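Local coordinates for methyl-accepting chemotaxis protein (Vibrio cholerae, PDB 6CEQ) that probably senses oxygen through two heme-binding PAS domains and passes the signal on as a chemotaxis receptor, at residues N8-D13 against P103-V108; Q19-A24 against A46-K51; L73-M78 against F86-I91. All coordinates share one frame; numbering follows the deposited sequence.

Interaction 1 (N8-D13 against P103-V108); sequences NLMMAD and PALQLV. Unlike the reference sequence in segment 103-108: Leu-107 (reference Trp). With HEM (protoporphyrin IX containing Fe), chain D.
Met-10 and Leu-105 face each other as an antiparallel hydrogen-bonded pair: Leu-105 N gives a 2.8 Å bond to Met-10 O, and Met-10 N returns one to Leu-105 O. Toward one end, Ala-12 N bonds to Pro-103 O at 3.0 Å, but proline has no N-H to return. Toward the other, side-chain ND2 of Asn-8 adds a bond to Leu-107 O at 3.0 Å, with that acceptor only 11° out of the amide plane. Water 1 donates to the same carbonyl while accepting from the backbone N of Asn-8 and the side-chain NE2 of Gln-106, bridging the two strands.

The pairing joins the strands that come first and last in the chain, neighbours inside the antiparallel PAS sheet, and its Met-10 and Leu-105 face lines the heme pocket on the side of the porphyrin where water 2 sits 2.5 Å from the iron.

Apolar contacts fill that face. Met-10 runs out with CG anti to the backbone N (chi1 -178°) and bends at chi3 (40°), laying CE beside Leu-105 CD1 at 3.8 Å and over the face of the porphyrin at methine CHC. Leu-105 CD1 meets pyrrole atom C1B of the heme at 3.5 Å. The compact Ala-12 and Pro-103 fit beside the heme vinyl and methyl groups. On the opposite face, the Leu-9 side chain slants across that of Gln-106, its CD2 3.7 Å from Gln-106 CB.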
loop_
_atom_site.group_PDB
_atom_site.type_symbol
_atom_site.label_atom_id
_atom_site.label_comp_id
_atom_site.label_asym_id
_atom_site.label_seq_id
_atom_site.Cartn_x
_atom_site.Cartn_y
_atom_site.Cartn_z
ATOM N N ASN A 8 9.002 3.750 -1.658
ATOM C CA ASN A 8 7.686 4.030 -1.079
ATOM C C ASN A 8 7.143 2.755 -0.455
ATOM O O ASN A 8 6.887 1.778 -1.170
ATOM C CB ASN A 8 6.703 4.541 -2.131
ATOM C CG ASN A 8 7.225 5.741 -2.869
ATOM O OD1 ASN A 8 7.592 6.742 -2.258
ATOM N ND2 ASN A 8 7.281 5.647 -4.188
ATOM N N LEU A 9 6.960 2.764 0.865
ATOM C CA LEU A 9 6.627 1.556 1.611
ATOM C C LEU A 9 5.424 1.781 2.516
ATOM O O LEU A 9 5.284 2.841 3.139
ATOM C CB LEU A 9 7.798 1.083 2.485
ATOM C CG LEU A 9 9.126 0.687 1.848
ATOM C CD1 LEU A 9 10.083 0.259 2.947
ATOM C CD2 LEU A 9 8.951 -0.425 0.816
ATOM N N MET A 10 4.584 0.755 2.621
ATOM C CA MET A 10 3.412 0.780 3.488
ATOM C C MET A 10 3.249 -0.614 4.077
ATOM O O MET A 10 3.378 -1.594 3.344
ATOM C CB MET A 10 2.180 1.196 2.674
ATOM C CG MET A 10 0.893 1.330 3.413
ATOM S SD MET A 10 -0.241 2.248 2.349
ATOM C CE MET A 10 0.081 1.602 0.738
ATOM N N MET A 11 2.978 -0.715 5.384
ATOM C CA MET A 11 2.849 -2.007 6.063
ATOM C C MET A 11 1.475 -2.159 6.714
ATOM O O MET A 11 0.915 -1.191 7.236
ATOM C CB MET A 11 3.940 -2.170 7.135
ATOM C CG MET A 11 5.369 -2.124 6.599
ATOM S SD MET A 11 6.548 -1.505 7.814
ATOM C CE MET A 11 5.960 -2.266 9.321
ATOM N N ALA A 12 0.937 -3.383 6.703
ATOM C CA ALA A 12 -0.331 -3.680 7.367
ATOM C C ALA A 12 -0.205 -4.970 8.173
ATOM O O ALA A 12 0.697 -5.776 7.949
ATOM C CB ALA A 12 -1.481 -3.802 6.355
ATOM N N ASP A 13 -1.121 -5.169 9.122
ATOM C CA ASP A 13 -1.138 -6.435 9.843
ATOM C C ASP A 13 -2.005 -7.454 9.104
ATOM O O ASP A 13 -2.554 -7.181 8.033
ATOM C CB ASP A 13 -1.584 -6.254 11.299
ATOM C CG ASP A 13 -3.016 -5.734 11.448
ATOM O OD1 ASP A 13 -3.811 -5.776 10.481
ATOM O OD2 ASP A 13 -3.354 -5.289 12.570
ATOM N N PRO A 103 1.361 -7.963 5.444
ATOM C CA PRO A 103 2.010 -7.598 4.185
ATOM C C PRO A 103 2.776 -6.287 4.285
ATOM O O PRO A 103 2.402 -5.369 5.018
ATOM C CB PRO A 103 0.826 -7.447 3.223
ATOM C CG PRO A 103 -0.281 -6.943 4.120
ATOM C CD PRO A 103 -0.071 -7.614 5.456
ATOM N N ALA A 104 3.870 -6.221 3.533
ATOM C CA ALA A 104 4.573 -4.974 3.254
ATOM C C ALA A 104 4.458 -4.686 1.764
ATOM O O ALA A 104 4.647 -5.582 0.939
ATOM C CB ALA A 104 6.041 -5.052 3.673
ATOM N N LEU A 105 4.134 -3.445 1.431
ATOM C CA LEU A 105 3.915 -3.010 0.062
ATOM C C LEU A 105 5.002 -2.026 -0.329
ATOM O O LEU A 105 5.275 -1.076 0.415
ATOM C CB LEU A 105 2.575 -2.301 -0.091
ATOM C CG LEU A 105 1.221 -2.901 -0.424
ATOM C CD1 LEU A 105 0.409 -1.785 -1.027
ATOM C CD2 LEU A 105 1.299 -4.084 -1.380
ATOM N N GLN A 106 5.607 -2.235 -1.487
ATOM C CA GLN A 106 6.457 -1.224 -2.111
ATOM C C GLN A 106 5.788 -0.762 -3.398
ATOM O O GLN A 106 5.364 -1.590 -4.209
ATOM C CB GLN A 106 7.858 -1.756 -2.408
ATOM C CG GLN A 106 8.773 -0.692 -3.000
ATOM C CD GLN A 106 10.246 -1.029 -2.870
ATOM O OE1 GLN A 106 10.616 -2.030 -2.262
ATOM N NE2 GLN A 106 11.097 -0.182 -3.448
ATOM N N LEU A 107 5.700 0.551 -3.589
ATOM C CA LEU A 107 5.076 1.127 -4.772
ATOM C C LEU A 107 6.122 1.902 -5.555
ATOM O O LEU A 107 6.802 2.770 -4.991
ATOM C CB LEU A 107 3.920 2.057 -4.396
ATOM C CG LEU A 107 2.715 1.454 -3.666
ATOM C CD1 LEU A 107 1.716 2.539 -3.352
ATOM C CD2 LEU A 107 2.040 0.355 -4.483
ATOM N N VAL A 108 6.243 1.601 -6.846
ATOM C CA VAL A 108 7.119 2.346 -7.744
ATOM C C VAL A 108 6.239 3.212 -8.633
ATOM O O VAL A 108 5.414 2.698 -9.399
ATOM C CB VAL A 108 8.012 1.416 -8.582
ATOM C CG1 VAL A 108 8.814 2.228 -9.603
ATOM C CG2 VAL A 108 8.937 0.609 -7.675
HETATM C CHA HEM D . -4.179 -2.555 -5.291
HETATM C CHB HEM D . -2.845 -4.363 -1.000
HETATM C CHC HEM D . -2.924 0.207 0.730
HETATM C CHD HEM D . -5.923 1.307 -2.915
HETATM C C1A HEM D . -3.674 -3.385 -4.314
HETATM C C2A HEM D . -3.099 -4.650 -4.550
HETATM C C3A HEM D . -2.721 -5.167 -3.350
HETATM C C4A HEM D . -3.064 -4.229 -2.357
HETATM C CMA HEM D . -2.060 -6.502 -3.125
HETATM C CAA HEM D . -2.930 -5.311 -5.893
HETATM C CBA HEM D . -4.274 -5.877 -6.355
HETATM C CGA HEM D . -4.144 -6.391 -7.766
HETATM O O1A HEM D . -3.334 -5.855 -8.554
HETATM O O2A HEM D . -4.847 -7.351 -8.148
HETATM C C1B HEM D . -2.682 -3.231 -0.188
HETATM C C2B HEM D . -2.056 -3.285 1.086
HETATM C C3B HEM D . -2.064 -2.018 1.593
HETATM C C4B HEM D . -2.724 -1.170 0.574
HETATM C CMB HEM D . -1.490 -4.512 1.753
HETATM C CAB HEM D . -1.524 -1.581 2.893
HETATM C CBB HEM D . -0.341 -2.026 3.306
HETATM C C1C HEM D . -3.776 0.929 -0.099
HETATM C C2C HEM D . -4.153 2.272 0.061
HETATM C C3C HEM D . -5.012 2.587 -0.982
HETATM C C4C HEM D . -5.153 1.419 -1.782
HETATM C CMC HEM D . -3.707 3.199 1.163
HETATM C CAC HEM D . -5.656 3.892 -1.219
HETATM C CBC HEM D . -4.975 5.016 -1.024
HETATM C C1D HEM D . -5.614 0.357 -3.891
HETATM C C2D HEM D . -6.091 0.470 -5.275
HETATM C C3D HEM D . -5.607 -0.600 -5.932
HETATM C C4D HEM D . -4.829 -1.371 -4.954
HETATM C CMD HEM D . -6.953 1.567 -5.845
HETATM C CAD HEM D . -5.820 -0.939 -7.383
HETATM C CBD HEM D . -7.315 -1.110 -7.654
HETATM C CGD HEM D . -7.873 -2.178 -6.750
HETATM O O1D HEM D . -8.714 -1.879 -5.873
HETATM O O2D HEM D . -7.495 -3.364 -6.875
HETATM N NA HEM D . -3.644 -3.146 -2.963
HETATM N NB HEM D . -3.059 -1.971 -0.452
HETATM N NC HEM D . -4.390 0.435 -1.215
HETATM N ND HEM D . -4.873 -0.754 -3.762
HETATM FE FE HEM D . -4.030 -1.358 -2.213
HETATM O O HOH W 1 9.565 2.405 -4.219
HETATM O O HOH W 2 -1.776 -0.351 -2.861
#

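Interaction 2 (Q19-A24 against A46-K51); sequences QYLNPA and AELVGK
Gln-19 and Val-49 bring the two backbones nearest, with CA atoms 5.4 Å apart, where the edge strand 18-21 passes a type II beta turn running from Leu-48 to Lys-51. The turn is closed by Lys-51 N bonding to Leu-48 O at 3.0 Å. Gly-50 suits its place because a CB at these backbone angles would press on the carbonyl O of Val-49. Backbone hydrogen bonds between Ile-18 and both Gly-50 and Lys-51 tie the turn to the start of the strand, while on the strand's other side Gln-19 and Tyr-20 both face Met-11 in a classic beta bulge.

Leu-21 touches both Leu-48 and Val-49. Its two methyls divide the work: CD2 meets Leu-48 CD1 at 3.6 Å, whereas CD1 rests over Leu-48 CB at 4.0 Å and beside Val-49 CG2 at 4.1 Å. The Leu-21 and Leu-48 side chains cross at about a right angle, and Leu-21 and Val-49 slide past one another in opposite senses. Val-49, with CG1 anti to its backbone N (chi1 168°), turns both methyls to the strand, CG1 lying 3.8 Å from Gln-19 O. A branched residue thus spreads over the peptide between Gln-19 and Tyr-20.

Leu-48 also packs on Leu-29, Phe-43 and Phe-56, and its side chain comes about 4 Å from the heme. Polar groups act locally: Lys-51 NZ bonds to Glu-47 O at 2.9 Å, and Asn-22 N-caps the following helix through Leu-25 N. The six-residue segments therefore hold to each other by dispersion and the burial of methyl groups, while backbone bonds to Ile-18, just outside the segment, add directional ties.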
loop_
_atom_site.group_PDB
_atom_site.type_symbol
_atom_site.label_atom_id
_atom_site.label_comp_id
_atom_site.label_asym_id
_atom_site.label_seq_id
_atom_site.Cartn_x
_atom_site.Cartn_y
_atom_site.Cartn_z
ATOM N N GLN A 19 -0.354 -0.242 9.440
ATOM C CA GLN A 19 0.506 -0.041 10.599
ATOM C C GLN A 19 1.537 1.059 10.422
ATOM O O GLN A 19 1.908 1.697 11.409
ATOM C CB GLN A 19 1.238 -1.343 10.951
ATOM C CG GLN A 19 0.306 -2.526 11.188
ATOM C CD GLN A 19 -0.555 -2.342 12.426
ATOM O OE1 GLN A 19 -1.783 -2.407 12.364
ATOM N NE2 GLN A 19 0.092 -2.117 13.565
ATOM N N TYR A 20 2.016 1.293 9.201
ATOM C CA TYR A 20 3.125 2.214 8.996
ATOM C C TYR A 20 3.186 2.630 7.533
ATOM O O TYR A 20 2.987 1.802 6.641
ATOM C CB TYR A 20 4.457 1.565 9.407
ATOM C CG TYR A 20 5.664 2.476 9.276
ATOM C CD1 TYR A 20 5.907 3.458 10.221
ATOM C CD2 TYR A 20 6.564 2.340 8.222
ATOM C CE1 TYR A 20 6.994 4.302 10.116
ATOM C CE2 TYR A 20 7.672 3.186 8.107
ATOM C CZ TYR A 20 7.875 4.159 9.065
ATOM O OH TYR A 20 8.955 5.008 8.988
ATOM N N LEU A 21 3.465 3.914 7.304
ATOM C CA LEU A 21 3.852 4.445 6.004
ATOM C C LEU A 21 5.200 5.127 6.149
ATOM O O LEU A 21 5.392 5.921 7.076
ATOM C CB LEU A 21 2.838 5.451 5.464
ATOM C CG LEU A 21 1.610 4.905 4.747
ATOM C CD1 LEU A 21 0.544 4.519 5.742
ATOM C CD2 LEU A 21 1.087 5.961 3.791
ATOM N N ASN A 22 6.120 4.840 5.234
ATOM C CA ASN A 22 7.435 5.446 5.324
ATOM C C ASN A 22 7.384 6.883 4.800
ATOM O O ASN A 22 6.382 7.306 4.210
ATOM C CB ASN A 22 8.471 4.565 4.606
ATOM C CG ASN A 22 8.564 4.806 3.111
ATOM O OD1 ASN A 22 7.614 5.240 2.458
ATOM N ND2 ASN A 22 9.727 4.472 2.548
ATOM N N PRO A 23 8.408 7.693 5.089
ATOM C CA PRO A 23 8.301 9.127 4.754
ATOM C C PRO A 23 8.170 9.397 3.270
ATOM O O PRO A 23 7.426 10.306 2.874
ATOM C CB PRO A 23 9.598 9.715 5.325
ATOM C CG PRO A 23 9.981 8.761 6.433
ATOM C CD PRO A 23 9.601 7.401 5.909
ATOM N N ALA A 24 8.892 8.648 2.435
ATOM C CA ALA A 24 8.800 8.879 1.000
ATOM C C ALA A 24 7.370 8.715 0.507
ATOM O O ALA A 24 6.868 9.549 -0.257
ATOM C CB ALA A 24 9.745 7.936 0.259
ATOM N N ALA A 46 -1.813 11.433 6.262
ATOM C CA ALA A 46 -1.324 11.328 7.639
ATOM C C ALA A 46 -2.291 10.589 8.546
ATOM O O ALA A 46 -1.959 10.317 9.710
ATOM C CB ALA A 46 -1.052 12.730 8.200
ATOM N N GLU A 47 -3.452 10.233 7.993
ATOM C CA GLU A 47 -4.592 9.649 8.685
ATOM C C GLU A 47 -4.813 8.185 8.302
ATOM O O GLU A 47 -5.803 7.583 8.733
ATOM C CB GLU A 47 -5.833 10.462 8.272
ATOM C CG GLU A 47 -5.867 11.967 8.636
ATOM C CD GLU A 47 -6.997 12.324 9.608
ATOM O OE1 GLU A 47 -8.073 11.654 9.533
ATOM O OE2 GLU A 47 -6.860 13.278 10.421
ATOM N N LEU A 48 -3.886 7.582 7.545
ATOM C CA LEU A 48 -4.075 6.234 7.008
ATOM C C LEU A 48 -3.777 5.145 8.028
ATOM O O LEU A 48 -4.413 4.085 8.013
ATOM C CB LEU A 48 -3.180 6.041 5.785
ATOM C CG LEU A 48 -3.528 6.830 4.532
ATOM C CD1 LEU A 48 -2.483 6.563 3.455
ATOM C CD2 LEU A 48 -4.912 6.455 4.025
ATOM N N VAL A 49 -2.819 5.392 8.922
ATOM C CA VAL A 49 -2.451 4.395 9.914
ATOM C C VAL A 49 -3.655 4.113 10.801
ATOM O O VAL A 49 -4.379 5.030 11.208
ATOM C CB VAL A 49 -1.232 4.872 10.720
ATOM C CG1 VAL A 49 -1.015 3.990 11.943
ATOM C CG2 VAL A 49 0.020 4.872 9.840
ATOM N N GLY A 50 -3.919 2.833 11.043
ATOM C CA GLY A 50 -5.068 2.427 11.816
ATOM C C GLY A 50 -6.310 2.167 10.999
ATOM O O GLY A 50 -7.273 1.599 11.527
ATOM N N LYS A 51 -6.329 2.583 9.740
ATOM C CA LYS A 51 -7.448 2.293 8.862
ATOM C C LYS A 51 -7.297 0.906 8.251
ATOM O O LYS A 51 -6.191 0.377 8.118
ATOM C CB LYS A 51 -7.567 3.348 7.766
ATOM C CG LYS A 51 -8.140 4.647 8.314
ATOM C CD LYS A 51 -8.613 5.601 7.238
ATOM C CE LYS A 51 -9.398 6.742 7.870
ATOM N NZ LYS A 51 -8.675 7.280 9.058
#

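Interaction 3 (L73-M78 against F86-I91). With HEM (protoporphyrin IX containing Fe), chain D.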
loop_
_atom_site.group_PDB
_atom_site.type_symbol
_atom_site.label_atom_id
_atom_site.label_comp_id
_atom_site.label_asym_id
_atom_site.label_seq_id
_atom_site.Cartn_x
_atom_site.Cartn_y
_atom_site.Cartn_z
ATOM N N LEU A 73 2.831 -15.303 -1.644
ATOM C CA LEU A 73 3.601 -14.076 -1.768
ATOM C C LEU A 73 5.046 -14.453 -2.068
ATOM O O LEU A 73 5.477 -15.571 -1.755
ATOM C CB LEU A 73 3.531 -13.233 -0.486
ATOM C CG LEU A 73 2.171 -12.697 -0.027
ATOM C CD1 LEU A 73 2.240 -11.888 1.275
ATOM C CD2 LEU A 73 1.620 -11.817 -1.136
ATOM N N PRO A 74 5.820 -13.574 -2.717
ATOM C CA PRO A 74 5.514 -12.205 -3.156
ATOM C C PRO A 74 4.519 -12.085 -4.315
ATOM O O PRO A 74 4.389 -12.981 -5.161
ATOM C CB PRO A 74 6.889 -11.658 -3.566
ATOM C CG PRO A 74 7.666 -12.854 -3.960
ATOM C CD PRO A 74 7.196 -13.975 -3.066
ATOM N N PHE A 75 3.795 -10.969 -4.318
ATOM C CA PHE A 75 2.805 -10.639 -5.333
ATOM C C PHE A 75 3.211 -9.341 -6.015
ATOM O O PHE A 75 3.617 -8.391 -5.346
ATOM C CB PHE A 75 1.403 -10.502 -4.701
ATOM C CG PHE A 75 0.327 -10.111 -5.673
ATOM C CD1 PHE A 75 -0.426 -11.078 -6.318
ATOM C CD2 PHE A 75 0.066 -8.775 -5.939
ATOM C CE1 PHE A 75 -1.415 -10.721 -7.208
ATOM C CE2 PHE A 75 -0.931 -8.407 -6.830
ATOM C CZ PHE A 75 -1.670 -9.379 -7.462
ATOM N N THR A 76 3.110 -9.294 -7.349
ATOM C CA THR A 76 3.428 -8.081 -8.091
ATOM C C THR A 76 2.312 -7.751 -9.065
ATOM O O THR A 76 1.651 -8.644 -9.603
ATOM C CB THR A 76 4.737 -8.191 -8.877
ATOM O OG1 THR A 76 4.586 -9.153 -9.931
ATOM C CG2 THR A 76 5.874 -8.614 -7.961
ATOM N N SER A 77 2.124 -6.455 -9.304
ATOM C CA SER A 77 1.077 -6.012 -10.213
ATOM C C SER A 77 1.289 -4.541 -10.534
ATOM O O SER A 77 2.003 -3.827 -9.832
ATOM C CB SER A 77 -0.308 -6.224 -9.588
ATOM O OG SER A 77 -1.333 -6.109 -10.551
ATOM N N MET A 78 0.656 -4.101 -11.611
ATOM C CA MET A 78 0.543 -2.688 -11.936
ATOM C C MET A 78 -0.850 -2.237 -11.527
ATOM O O MET A 78 -1.833 -2.923 -11.818
ATOM C CB MET A 78 0.802 -2.444 -13.422
ATOM C CG MET A 78 0.597 -1.013 -13.834
ATOM S SD MET A 78 -1.075 -0.872 -14.482
ATOM C CE MET A 78 -1.559 0.669 -13.761
ATOM N N PHE A 86 1.143 2.780 -10.413
ATOM C CA PHE A 86 2.260 2.249 -9.643
ATOM C C PHE A 86 2.574 0.830 -10.080
ATOM O O PHE A 86 1.678 0.069 -10.451
ATOM C CB PHE A 86 1.972 2.215 -8.136
ATOM C CG PHE A 86 1.720 3.555 -7.537
ATOM C CD1 PHE A 86 2.777 4.335 -7.108
ATOM C CD2 PHE A 86 0.430 4.041 -7.410
ATOM C CE1 PHE A 86 2.550 5.587 -6.554
ATOM C CE2 PHE A 86 0.198 5.294 -6.854
ATOM C CZ PHE A 86 1.258 6.064 -6.431
ATOM N N ASN A 87 3.852 0.466 -9.996
ATOM C CA ASN A 87 4.230 -0.938 -9.996
ATOM C C ASN A 87 4.282 -1.402 -8.548
ATOM O O ASN A 87 5.051 -0.861 -7.747
ATOM C CB ASN A 87 5.567 -1.174 -10.694
ATOM C CG ASN A 87 5.847 -2.655 -10.924
ATOM O OD1 ASN A 87 5.012 -3.517 -10.622
ATOM N ND2 ASN A 87 7.027 -2.958 -11.461
ATOM N N LEU A 88 3.441 -2.372 -8.208
ATOM C CA LEU A 88 3.235 -2.791 -6.831
ATOM C C LEU A 88 3.984 -4.078 -6.528
ATOM O O LEU A 88 3.963 -5.027 -7.321
ATOM C CB LEU A 88 1.740 -3.000 -6.555
ATOM C CG LEU A 88 1.315 -3.606 -5.214
ATOM C CD1 LEU A 88 -0.026 -3.009 -4.806
ATOM C CD2 LEU A 88 1.205 -5.134 -5.268
ATOM N N THR A 89 4.608 -4.123 -5.354
ATOM C CA THR A 89 5.192 -5.350 -4.831
ATOM C C THR A 89 4.673 -5.572 -3.422
ATOM O O THR A 89 4.738 -4.664 -2.594
ATOM C CB THR A 89 6.717 -5.279 -4.805
ATOM O OG1 THR A 89 7.186 -4.922 -6.106
ATOM C CG2 THR A 89 7.294 -6.631 -4.409
ATOM N N CYS A 90 4.160 -6.774 -3.154
ATOM C CA CYS A 90 3.670 -7.145 -1.832
ATOM C C CYS A 90 4.472 -8.341 -1.333
ATOM O O CYS A 90 4.521 -9.378 -2.004
ATOM C CB CYS A 90 2.180 -7.486 -1.891
ATOM S SG CYS A 90 1.430 -7.784 -0.284
ATOM N N ILE A 91 5.098 -8.198 -0.168
ATOM C CA ILE A 91 5.929 -9.247 0.411
ATOM C C ILE A 91 5.425 -9.559 1.814
ATOM O O ILE A 91 4.757 -8.746 2.460
ATOM C CB ILE A 91 7.424 -8.862 0.448
ATOM C CG1 ILE A 91 7.636 -7.607 1.297
ATOM C CG2 ILE A 91 7.950 -8.635 -0.956
ATOM C CD1 ILE A 91 8.194 -7.883 2.685
HETATM C CHA HEM D . -4.179 -2.555 -5.291
HETATM C CHB HEM D . -2.845 -4.363 -1.000
HETATM C CHC HEM D . -2.924 0.207 0.730
HETATM C CHD HEM D . -5.923 1.307 -2.915
HETATM C C1A HEM D . -3.674 -3.385 -4.314
HETATM C C2A HEM D . -3.099 -4.650 -4.550
HETATM C C3A HEM D . -2.721 -5.167 -3.350
HETATM C C4A HEM D . -3.064 -4.229 -2.357
HETATM C CMA HEM D . -2.060 -6.502 -3.125
HETATM C CAA HEM D . -2.930 -5.311 -5.893
HETATM C CBA HEM D . -4.274 -5.877 -6.355
HETATM C CGA HEM D . -4.144 -6.391 -7.766
HETATM O O1A HEM D . -3.334 -5.855 -8.554
HETATM O O2A HEM D . -4.847 -7.351 -8.148
HETATM C C1B HEM D . -2.682 -3.231 -0.188
HETATM C C2B HEM D . -2.056 -3.285 1.086
HETATM C C3B HEM D . -2.064 -2.018 1.593
HETATM C C4B HEM D . -2.724 -1.170 0.574
HETATM C CMB HEM D . -1.490 -4.512 1.753
HETATM C CAB HEM D . -1.524 -1.581 2.893
HETATM C CBB HEM D . -0.341 -2.026 3.306
HETATM C C1C HEM D . -3.776 0.929 -0.099
HETATM C C2C HEM D . -4.153 2.272 0.061
HETATM C C3C HEM D . -5.012 2.587 -0.982
HETATM C C4C HEM D . -5.153 1.419 -1.782
HETATM C CMC HEM D . -3.707 3.199 1.163
HETATM C CAC HEM D . -5.656 3.892 -1.219
HETATM C CBC HEM D . -4.975 5.016 -1.024
HETATM C C1D HEM D . -5.614 0.357 -3.891
HETATM C C2D HEM D . -6.091 0.470 -5.275
HETATM C C3D HEM D . -5.607 -0.600 -5.932
HETATM C C4D HEM D . -4.829 -1.371 -4.954
HETATM C CMD HEM D . -6.953 1.567 -5.845
HETATM C CAD HEM D . -5.820 -0.939 -7.383
HETATM C CBD HEM D . -7.315 -1.110 -7.654
HETATM C CGD HEM D . -7.873 -2.178 -6.750
HETATM O O1D HEM D . -8.714 -1.879 -5.873
HETATM O O2D HEM D . -7.495 -3.364 -6.875
HETATM N NA HEM D . -3.644 -3.146 -2.963
HETATM N NB HEM D . -3.059 -1.971 -0.452
HETATM N NC HEM D . -4.390 0.435 -1.215
HETATM N ND HEM D . -4.873 -0.754 -3.762
HETATM FE FE HEM D . -4.030 -1.358 -2.213
HETATM O O HOH W 2 -1.776 -0.351 -2.861
#
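Ser-77 O receives the N-H of Leu-88 at 2.6 Å, a short and almost straight bond (167° at the hydrogen) that meets the carbonyl nearly end-on. Ser-77 N returns a bond to Leu-88 O at 3.1 Å, with the donor tilted from the carbonyl plane. Two residues back on one strand and two forward on the other, Phe-75 and Cys-90 repeat the exchange, and Cys-90 N reaches Phe-75 O at 2.8 Å. Between these pairs Thr-76 stands opposite Thr-89 as a non-hydrogen-bonded pair; both are beta-branched, a shape well suited to extended strands, and they lie on the face turned from the heme. Before the strand, a cis peptide links Leu-73 to Pro-74, and Pro-74 CA still lies 3.2 Å from Cys-90 O.

The two strands, 75-81 and 84-94, make a beta hairpin at one margin of the antiparallel PAS sheet, and its inner face, bearing Phe-75, Ser-77, Leu-88 and Cys-90, is turned to the heme.

Leu-88 reaches the heme with one methyl and Phe-75 with the other: CD1 lies over the porphyrin face, 3.5 Å from C2A, while CD2 meets the Phe-75 ring at its edge, 3.9 Å from CD2 of that ring. Phe-75, swung out with CG anti to its backbone N (chi1 178°), carries the ring on to the propionate arm, where CE2 is 3.8 Å from heme CAA and carboxylate oxygen O1A lies by the ring edge. An aromatic edge, with its weakly positive hydrogens, is a favourable neighbour for such an oxygen. Ser-77 places OG 2.8 Å from O1A, a small polar group beside the carboxylate. Farther along, Cys-90 SG touches Leu-73 CD2 and, at an angle to it, Pro-103, a compact, weakly polar filler in this apolar corner.

In the fold
The three contacts lie across a single five-stranded antiparallel sheet in the order 18-21, 8-12, 100-109, 84-94, 75-81. Interaction 1 occupies the middle, pairing strands 8-12 and 100-109; its centre is about 10 Å from that of interaction 2 and about 9 Å from that of interaction 3. The latter two flank it, about 18 Å apart between centres on opposite sides of the chain's centre. Along the sequence, interactions 2 and 3 follow one another within the stretch bracketed by interaction 1, which pairs strands lying near the two ends of the chain. Interactions 1 and 3 share the heme, and Leu-48 of interaction 2 approaches it, so changes at the iron could plausibly be felt across the sheet.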